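Local coordinates for chitin binding domain (PDB 3UAM), which probably binds chitin or a related polysaccharide and, as a member of the AA10 lytic polysaccharide monooxygenase family, may cleave it oxidatively, at residues Trp103-Val108 / Thr189-Leu194; Leu114-Ser119 / Trp129-Thr134. All blocks are in the same frame, centred on the assembly; numbering follows the deposited sequence.

Interaction 1 (Trp103-Val108 / Thr189-Leu194); sequences WQKHAV and TGYHVL
Lys105 lays its aliphatic chain across one face of the Tyr191 ring at about a right angle, and this overlap makes up most of the contact. CD and CE do the touching: Lys105 CE comes to 3.5 Å from Tyr191 CD1, and the same methylene sits 3.6 Å from the ring centroid, a CH-pi contact. The chain then bends at its last torsion (chi4 64°), which carries the ammonium up and over the ring. NZ ends 4.7 Å from the Tyr191 centroid and almost exactly on the ring normal, a cation-pi contact at fairly long range. The same bend lets Lys105 NZ donate a hydrogen bond of 2.6 Å to Trp103 O, in the carbonyl plane and on a lone pair. Asp98 OD1 both forms a salt bridge with the ammonium and accepts the backbone NH of Trp103, so the loop before strand 106-108 is tied down at both residues.

Tyr191 reaches over from its strand with CG anti to the backbone N (chi1 173°), bringing the far end of the ring closer than its CB. There its hydroxyl meets the indole of Trp103 obliquely, with Tyr191 OH 3.7 Å from Trp103 CD1. This is packing; the hydroxyl finds its hydrogen bond at Asp212 OD1.

No backbone pairing links the two segments. Strand 205-215 pairs in parallel with 106-108 and antiparallel with 190-200, and the side chains meet across it. The contact is thus a lysine-over-tyrosine cation-pi and CH-pi pairing that joins the loop before strand 106-108 to strand 190-200 of the mixed sheet, consistent with the immunoglobulin-like beta-sandwich of LPMO domains.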
ATOM      1  N   TRP A 103      -6.585  -1.838 -16.222  1.00 11.93           N
ATOM      2  CA  TRP A 103      -6.421  -0.736 -15.279  1.00 11.24           C
ATOM      3  C   TRP A 103      -5.790   0.458 -15.931  1.00 11.47           C
ATOM      4  O   TRP A 103      -4.922   0.306 -16.789  1.00 11.60           O
ATOM      5  CB  TRP A 103      -5.565  -1.161 -14.115  1.00 10.40           C
ATOM      6  CG  TRP A 103      -6.138  -2.319 -13.369  1.00 10.22           C
ATOM      7  CD1 TRP A 103      -5.636  -3.602 -13.277  1.00 10.13           C
ATOM      8  CD2 TRP A 103      -7.382  -2.340 -12.599  1.00 10.08           C
ATOM      9  NE1 TRP A 103      -6.448  -4.375 -12.493  1.00 10.11           N
ATOM     10  CE2 TRP A 103      -7.505  -3.688 -12.064  1.00 10.02           C
ATOM     11  CE3 TRP A 103      -8.336  -1.402 -12.282  1.00 10.15           C
ATOM     12  CZ2 TRP A 103      -8.553  -4.060 -11.247  1.00 10.08           C
ATOM     13  CZ3 TRP A 103      -9.400  -1.785 -11.469  1.00 10.20           C
ATOM     14  CH2 TRP A 103      -9.512  -3.083 -10.972  1.00 10.14           C
ATOM     15  N   GLN A 104      -6.214   1.654 -15.519  1.00 11.55           N
ATOM     16  CA  GLN A 104      -5.617   2.886 -16.015  1.00 11.83           C
ATOM     17  C   GLN A 104      -4.222   2.929 -15.419  1.00 11.08           C
ATOM     18  O   GLN A 104      -4.057   2.666 -14.229  1.00 10.25           O
ATOM     19  CB  GLN A 104      -6.402   4.107 -15.541  1.00 12.27           C
ATOM     20  CG  GLN A 104      -7.797   4.262 -16.111  1.00 13.35           C
ATOM     21  CD  GLN A 104      -8.536   5.416 -15.441  1.00 13.77           C
ATOM     22  OE1 GLN A 104      -9.511   5.196 -14.715  1.00 14.34           O
ATOM     23  NE2 GLN A 104      -8.048   6.638 -15.642  1.00 14.03           N
ATOM     24  N   LYS A 105      -3.229   3.236 -16.248  1.00 11.18           N
ATOM     25  CA  LYS A 105      -1.827   3.141 -15.855  1.00 10.78           C
ATOM     26  C   LYS A 105      -1.128   4.479 -16.033  1.00 10.86           C
ATOM     27  O   LYS A 105      -1.253   5.108 -17.074  1.00 11.80           O
ATOM     28  CB  LYS A 105      -1.119   2.080 -16.701  1.00 11.10           C
ATOM     29  CG  LYS A 105      -1.672   0.665 -16.544  1.00 11.10           C
ATOM     30  CD  LYS A 105      -1.227  -0.250 -17.673  1.00 11.70           C
ATOM     31  CE  LYS A 105      -1.939  -1.601 -17.632  1.00 11.88           C
ATOM     32  NZ  LYS A 105      -3.415  -1.569 -17.836  1.00 12.04           N
ATOM     33  N   HIS A 106      -0.378   4.906 -15.036  1.00 10.22           N
ATOM     34  CA  HIS A 106       0.379   6.156 -15.121  1.00 10.32           C
ATOM     35  C   HIS A 106       1.581   6.006 -16.029  1.00 10.60           C
ATOM     36  O   HIS A 106       2.406   5.090 -15.838  1.00 10.33           O
ATOM     37  CB  HIS A 106       0.846   6.599 -13.723  1.00  9.76           C
ATOM     38  CG  HIS A 106      -0.279   6.902 -12.786  1.00  9.48           C
ATOM     39  ND1 HIS A 106      -0.951   8.052 -12.829  1.00  9.85           N
ATOM     40  CD2 HIS A 106      -0.887   6.122 -11.785  1.00  9.06           C
ATOM     41  CE1 HIS A 106      -1.924   8.043 -11.902  1.00  9.55           C
ATOM     42  NE2 HIS A 106      -1.883   6.857 -11.258  1.00  9.04           N
ATOM     43  N   ALA A 107       1.705   6.908 -16.999  1.00 11.05           N
ATOM     44  CA  ALA A 107       2.845   6.900 -17.923  1.00 11.57           C
ATOM     45  C   ALA A 107       4.101   7.304 -17.156  1.00 11.30           C
ATOM     46  O   ALA A 107       4.184   8.431 -16.686  1.00 11.22           O
ATOM     47  CB  ALA A 107       2.609   7.846 -19.109  1.00 12.36           C
ATOM     48  N   VAL A 108       5.053   6.385 -17.000  1.00 11.13           N
ATOM     49  CA  VAL A 108       6.306   6.698 -16.276  1.00 10.99           C
ATOM     50  C   VAL A 108       7.540   6.210 -17.045  1.00 11.67           C
ATOM     51  O   VAL A 108       7.417   5.534 -18.070  1.00 12.35           O
ATOM     52  CB  VAL A 108       6.314   6.138 -14.840  1.00 10.12           C
ATOM     53  CG1 VAL A 108       5.268   6.859 -13.974  1.00  9.54           C
ATOM     54  CG2 VAL A 108       6.089   4.627 -14.835  1.00  9.87           C
ATOM     55  N   THR A 189      10.357  -1.743 -18.137  1.00 12.89           N
ATOM     56  CA  THR A 189       9.541  -1.458 -19.315  1.00 13.22           C
ATOM     57  C   THR A 189       8.151  -2.090 -19.149  1.00 12.63           C
ATOM     58  O   THR A 189       8.000  -3.115 -18.489  1.00 12.24           O
ATOM     59  CB  THR A 189      10.177  -2.051 -20.577  1.00 14.46           C
ATOM     60  OG1 THR A 189      11.589  -1.854 -20.501  1.00 15.15           O
ATOM     61  CG2 THR A 189       9.640  -1.380 -21.834  1.00 15.02           C
ATOM     62  N   GLY A 190       7.137  -1.473 -19.753  1.00 12.56           N
ATOM     63  CA  GLY A 190       5.795  -2.053 -19.762  1.00 12.24           C
ATOM     64  C   GLY A 190       5.074  -1.880 -18.434  1.00 11.17           C
ATOM     65  O   GLY A 190       5.444  -1.053 -17.620  1.00 10.58           O
ATOM     66  N   TYR A 191       4.035  -2.685 -18.235  1.00 10.94           N
ATOM     67  CA  TYR A 191       3.144  -2.556 -17.074  1.00 10.13           C
ATOM     68  C   TYR A 191       3.801  -3.127 -15.806  1.00  9.60           C
ATOM     69  O   TYR A 191       4.339  -4.258 -15.799  1.00  9.88           O
ATOM     70  CB  TYR A 191       1.805  -3.248 -17.362  1.00 10.29           C
ATOM     71  CG  TYR A 191       0.827  -3.358 -16.205  1.00  9.60           C
ATOM     72  CD1 TYR A 191       0.629  -2.314 -15.306  1.00  8.97           C
ATOM     73  CD2 TYR A 191       0.064  -4.493 -16.056  1.00  9.75           C
ATOM     74  CE1 TYR A 191      -0.273  -2.434 -14.266  1.00  8.48           C
ATOM     75  CE2 TYR A 191      -0.850  -4.623 -15.036  1.00  9.26           C
ATOM     76  CZ  TYR A 191      -1.019  -3.596 -14.138  1.00  8.63           C
ATOM     77  OH  TYR A 191      -1.943  -3.771 -13.128  1.00  8.24           O
ATOM     78  N   HIS A 192       3.788  -2.300 -14.765  1.00  8.86           N
ATOM     79  CA  HIS A 192       4.289  -2.650 -13.459  1.00  8.34           C
ATOM     80  C   HIS A 192       3.400  -2.102 -12.378  1.00  7.62           C
ATOM     81  O   HIS A 192       2.626  -1.140 -12.598  1.00  7.48           O
ATOM     82  CB  HIS A 192       5.712  -2.168 -13.307  1.00  8.47           C
ATOM     83  CG  HIS A 192       6.666  -2.972 -14.119  1.00  9.17           C
ATOM     84  ND1 HIS A 192       7.136  -4.162 -13.702  1.00  9.32           N
ATOM     85  CD2 HIS A 192       7.145  -2.782 -15.413  1.00  9.92           C
ATOM     86  CE1 HIS A 192       7.903  -4.703 -14.682  1.00 10.16           C
ATOM     87  NE2 HIS A 192       7.912  -3.852 -15.723  1.00 10.50           N
ATOM     88  N   VAL A 193       3.443  -2.762 -11.229  1.00  7.17           N
ATOM     89  CA  VAL A 193       2.666  -2.317 -10.085  1.00  6.61           C
ATOM     90  C   VAL A 193       3.573  -1.829  -8.971  1.00  6.27           C
ATOM     91  O   VAL A 193       4.532  -2.486  -8.617  1.00  6.40           O
ATOM     92  CB  VAL A 193       1.707  -3.416  -9.614  1.00  6.50           C
ATOM     93  CG1 VAL A 193       1.090  -3.058  -8.261  1.00  5.92           C
ATOM     94  CG2 VAL A 193       0.664  -3.653 -10.701  1.00  6.89           C
ATOM     95  N   LEU A 194       3.268  -0.637  -8.452  1.00  6.08           N
ATOM     96  CA  LEU A 194       3.879  -0.099  -7.253  1.00  5.76           C
ATOM     97  C   LEU A 194       2.872  -0.248  -6.135  1.00  5.46           C
ATOM     98  O   LEU A 194       1.786   0.365  -6.176  1.00  5.48           O
ATOM     99  CB  LEU A 194       4.223   1.374  -7.455  1.00  5.87           C
ATOM    100  CG  LEU A 194       4.940   2.112  -6.302  1.00  5.64           C
ATOM    101  CD1 LEU A 194       6.327   1.578  -6.080  1.00  5.79           C
ATOM    102  CD2 LEU A 194       4.995   3.611  -6.593  1.00  5.85           C
TER

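Interaction 2 (Leu114-Ser119 / Trp129-Thr134)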
ATOM      1  N   LEU A 114       9.529  10.350  -8.467  1.00 11.71           N
ATOM      2  CA  LEU A 114       8.100  10.188  -8.308  1.00 11.74           C
ATOM      3  C   LEU A 114       7.748  10.628  -6.912  1.00 11.56           C
ATOM      4  O   LEU A 114       8.353  10.178  -5.944  1.00 11.35           O
ATOM      5  CB  LEU A 114       7.707   8.725  -8.512  1.00 11.50           C
ATOM      6  CG  LEU A 114       6.206   8.431  -8.605  1.00 11.34           C
ATOM      7  CD1 LEU A 114       5.628   9.059  -9.860  1.00 11.92           C
ATOM      8  CD2 LEU A 114       5.981   6.932  -8.594  1.00 10.99           C
ATOM      9  N   GLN A 115       6.803  11.550  -6.819  1.00 11.82           N
ATOM     10  CA  GLN A 115       6.317  12.014  -5.537  1.00 11.71           C
ATOM     11  C   GLN A 115       5.013  11.279  -5.217  1.00 10.70           C
ATOM     12  O   GLN A 115       4.075  11.262  -6.022  1.00 10.93           O
ATOM     13  CB  GLN A 115       6.098  13.525  -5.609  1.00 12.93           C
ATOM     14  CG  GLN A 115       6.003  14.211  -4.270  1.00 13.59           C
ATOM     15  CD  GLN A 115       6.379  15.681  -4.361  1.00 14.81           C
ATOM     16  OE1 GLN A 115       5.560  16.479  -4.777  1.00 15.60           O
ATOM     17  NE2 GLN A 115       7.630  16.038  -3.973  1.00 15.35           N
ATOM     18  N   ILE A 116       4.965  10.645  -4.061  1.00  9.76           N
ATOM     19  CA  ILE A 116       3.763   9.966  -3.587  1.00  9.11           C
ATOM     20  C   ILE A 116       3.117  10.805  -2.495  1.00  9.03           C
ATOM     21  O   ILE A 116       3.827  11.268  -1.568  1.00  9.00           O
ATOM     22  CB  ILE A 116       4.089   8.610  -2.940  1.00  8.79           C
ATOM     23  CG1 ILE A 116       4.973   7.746  -3.850  1.00  8.88           C
ATOM     24  CG2 ILE A 116       2.803   7.876  -2.533  1.00  8.45           C
ATOM     25  CD1 ILE A 116       4.358   7.379  -5.170  1.00  9.07           C
ATOM     26  N   SER A 117       1.802  11.027  -2.598  1.00  8.70           N
ATOM     27  CA  SER A 117       1.069  11.698  -1.542  1.00  8.69           C
ATOM     28  C   SER A 117      -0.010  10.788  -0.960  1.00  8.00           C
ATOM     29  O   SER A 117      -0.894  10.323  -1.674  1.00  7.99           O
ATOM     30  CB  SER A 117       0.410  12.986  -2.043  1.00  9.36           C
ATOM     31  OG  SER A 117       1.362  13.982  -2.391  1.00 10.01           O
ATOM     32  N   TRP A 118       0.059  10.585   0.344  1.00  7.49           N
ATOM     33  CA  TRP A 118      -1.034   9.992   1.147  1.00  7.11           C
ATOM     34  C   TRP A 118      -1.908  11.042   1.767  1.00  7.49           C
ATOM     35  O   TRP A 118      -1.407  12.062   2.237  1.00  7.71           O
ATOM     36  CB  TRP A 118      -0.477   9.186   2.289  1.00  6.66           C
ATOM     37  CG  TRP A 118       0.200   7.915   1.887  1.00  6.17           C
ATOM     38  CD1 TRP A 118       1.513   7.743   1.448  1.00  6.00           C
ATOM     39  CD2 TRP A 118      -0.370   6.572   1.923  1.00  5.84           C
ATOM     40  NE1 TRP A 118       1.766   6.425   1.211  1.00  5.65           N
ATOM     41  CE2 TRP A 118       0.669   5.676   1.462  1.00  5.60           C
ATOM     42  CE3 TRP A 118      -1.613   6.047   2.271  1.00  5.90           C
ATOM     43  CZ2 TRP A 118       0.462   4.309   1.366  1.00  5.42           C
ATOM     44  CZ3 TRP A 118      -1.802   4.675   2.174  1.00  5.67           C
ATOM     45  CH2 TRP A 118      -0.788   3.830   1.727  1.00  5.42           C
ATOM     46  N   SER A 119      -3.222  10.802   1.783  1.00  7.53           N
ATOM     47  CA  SER A 119      -4.151  11.603   2.575  1.00  7.96           C
ATOM     48  C   SER A 119      -4.922  10.665   3.490  1.00  7.92           C
ATOM     49  O   SER A 119      -4.936   9.451   3.275  1.00  7.40           O
ATOM     50  CB  SER A 119      -5.103  12.394   1.702  1.00  8.45           C
ATOM     51  OG  SER A 119      -5.745  13.406   2.463  1.00  9.06           O
ATOM     52  N   TRP A 129       5.926   3.363   6.175  1.00  5.09           N
ATOM     53  CA  TRP A 129       5.362   3.248   4.857  1.00  5.10           C
ATOM     54  C   TRP A 129       6.389   2.516   4.043  1.00  5.23           C
ATOM     55  O   TRP A 129       7.584   2.778   4.167  1.00  5.35           O
ATOM     56  CB  TRP A 129       5.181   4.609   4.218  1.00  5.31           C
ATOM     57  CG  TRP A 129       4.205   5.521   4.877  1.00  5.54           C
ATOM     58  CD1 TRP A 129       2.891   5.785   4.503  1.00  5.62           C
ATOM     59  CD2 TRP A 129       4.451   6.371   6.031  1.00  5.92           C
ATOM     60  NE1 TRP A 129       2.328   6.730   5.328  1.00  5.84           N
ATOM     61  CE2 TRP A 129       3.208   7.120   6.264  1.00  6.09           C
ATOM     62  CE3 TRP A 129       5.546   6.607   6.848  1.00  6.21           C
ATOM     63  CZ2 TRP A 129       3.090   8.040   7.291  1.00  6.48           C
ATOM     64  CZ3 TRP A 129       5.415   7.537   7.885  1.00  6.69           C
ATOM     65  CH2 TRP A 129       4.199   8.234   8.097  1.00  6.81           C
ATOM     66  N   THR A 130       5.930   1.600   3.207  1.00  5.26           N
ATOM     67  CA  THR A 130       6.796   0.763   2.404  1.00  5.56           C
ATOM     68  C   THR A 130       6.275   0.794   0.965  1.00  5.50           C
ATOM     69  O   THR A 130       5.047   0.860   0.751  1.00  5.26           O
ATOM     70  CB  THR A 130       6.777  -0.695   2.888  1.00  5.81           C
ATOM     71  OG1 THR A 130       7.314  -0.777   4.221  1.00  6.25           O
ATOM     72  CG2 THR A 130       7.674  -1.514   1.997  1.00  6.31           C
ATOM     73  N   TYR A 131       7.200   0.789   0.008  1.00  5.64           N
ATOM     74  CA  TYR A 131       6.866   0.778  -1.404  1.00  5.73           C
ATOM     75  C   TYR A 131       7.523  -0.431  -2.063  1.00  6.02           C
ATOM     76  O   TYR A 131       8.718  -0.579  -2.027  1.00  6.29           O
ATOM     77  CB  TYR A 131       7.285   2.078  -2.066  1.00  5.87           C
ATOM     78  CG  TYR A 131       6.607   3.270  -1.427  1.00  5.74           C
ATOM     79  CD1 TYR A 131       5.363   3.690  -1.879  1.00  5.65           C
ATOM     80  CD2 TYR A 131       7.184   3.946  -0.358  1.00  5.73           C
ATOM     81  CE1 TYR A 131       4.718   4.762  -1.303  1.00  5.64           C
ATOM     82  CE2 TYR A 131       6.543   5.031   0.216  1.00  5.78           C
ATOM     83  CZ  TYR A 131       5.296   5.428  -0.260  1.00  5.64           C
ATOM     84  OH  TYR A 131       4.595   6.485   0.286  1.00  5.77           O
ATOM     85  N   TRP A 132       6.699  -1.269  -2.670  1.00  6.09           N
ATOM     86  CA  TRP A 132       7.110  -2.512  -3.313  1.00  6.51           C
ATOM     87  C   TRP A 132       6.872  -2.421  -4.802  1.00  6.61           C
ATOM     88  O   TRP A 132       5.875  -1.826  -5.247  1.00  6.36           O
ATOM     89  CB  TRP A 132       6.283  -3.696  -2.760  1.00  6.65           C
ATOM     90  CG  TRP A 132       6.297  -3.838  -1.253  1.00  6.77           C
ATOM     91  CD1 TRP A 132       5.405  -3.288  -0.331  1.00  6.56           C
ATOM     92  CD2 TRP A 132       7.277  -4.586  -0.442  1.00  7.15           C
ATOM     93  NE1 TRP A 132       5.758  -3.664   0.963  1.00  6.81           N
ATOM     94  CE2 TRP A 132       6.876  -4.425   0.951  1.00  7.04           C
ATOM     95  CE3 TRP A 132       8.399  -5.339  -0.731  1.00  7.66           C
ATOM     96  CZ2 TRP A 132       7.604  -4.982   1.994  1.00  7.32           C
ATOM     97  CZ3 TRP A 132       9.121  -5.899   0.324  1.00  7.94           C
ATOM     98  CH2 TRP A 132       8.715  -5.741   1.659  1.00  7.71           C
ATOM     99  N   ILE A 133       7.748  -3.047  -5.584  1.00  6.87           N
ATOM    100  CA  ILE A 133       7.715  -2.923  -7.029  1.00  7.18           C
ATOM    101  C   ILE A 133       7.765  -4.335  -7.637  1.00  7.63           C
ATOM    102  O   ILE A 133       8.487  -5.231  -7.143  1.00  7.70           O
ATOM    103  CB  ILE A 133       8.883  -2.053  -7.559  1.00  7.49           C
ATOM    104  CG1 ILE A 133       8.746  -1.791  -9.059  1.00  7.89           C
ATOM    105  CG2 ILE A 133      10.224  -2.719  -7.284  1.00  7.87           C
ATOM    106  CD1 ILE A 133       7.634  -0.862  -9.458  1.00  7.68           C
ATOM    107  N   THR A 134       6.985  -4.509  -8.702  1.00  7.86           N
ATOM    108  CA  THR A 134       6.936  -5.751  -9.434  1.00  8.49           C
ATOM    109  C   THR A 134       8.279  -5.999 -10.103  1.00  9.30           C
ATOM    110  O   THR A 134       9.010  -5.074 -10.465  1.00  9.38           O
ATOM    111  CB  THR A 134       5.796  -5.769 -10.481  1.00  8.61           C
ATOM    112  OG1 THR A 134       5.778  -4.528 -11.219  1.00  8.58           O
ATOM    113  CG2 THR A 134       4.438  -5.967  -9.816  1.00  8.11           C
TER
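The phenol of Tyr131 is met by two residues of strand 113-121, Ile116 and Trp118. From CB the ring leaves with CG anti to the carbonyl carbon (chi1 -59°) and extends toward that strand. Its CE1 rests against both branches of the isoleucine, 3.9 Å from Ile116 CG1 and equally far from CG2. One atom on, Tyr131 CZ approaches Trp118 NE1 at 4.0 Å. At the tip, Tyr131 OH touches Ile116 CG2 and takes a hydrogen bond of 3.0 Å from Trp118 NE1, bent to 147° at the hydrogen but lying in the indole plane. Two hydrogen-bond partners, Trp118 NE1 and His181 ND1, thus hold this buried hydroxyl in place.

Trp129 comes in over a face of the same indole: its CD1 is 3.5 Å from Trp118 NE1, with the edge of Trp129 toward the face of Trp118 and the planes at 56°. Trp129 NE1 is hydrogen-bonded to Tyr120 OH.

The axes of segments 114-119 and 129-133 come within 11.3 Å, their directions 132° apart, facing each other from two sheets. Strand 113-121 is central between 21-26 and 179-184, while 126-133 lies beside 190-200, whose Ala196 touches both Trp118 and Tyr131.

Along the chain the order is 103-108, 114-119, 129-134, 189-194, so interaction 2 is nested inside the loop that interaction 1 closes. Their centres lie about 14 Å apart, with interaction 2 nearer the middle of the chain. They meet where strands 126-133 and 190-200 run side by side in the mixed sheet: Thr134 OG1 is 2.9 Å from His192 ND1 and equally far from Val193 N, both probable hydrogen bonds. Leu194 also touches Leu114 and Ile116 of the three-stranded sheet. Interaction 2 therefore joins the two sheets through the core, whereas interaction 1 lies farther out, where the loop before strand 106-108 meets strand 190-200; all four segments belong to the LPMO family region.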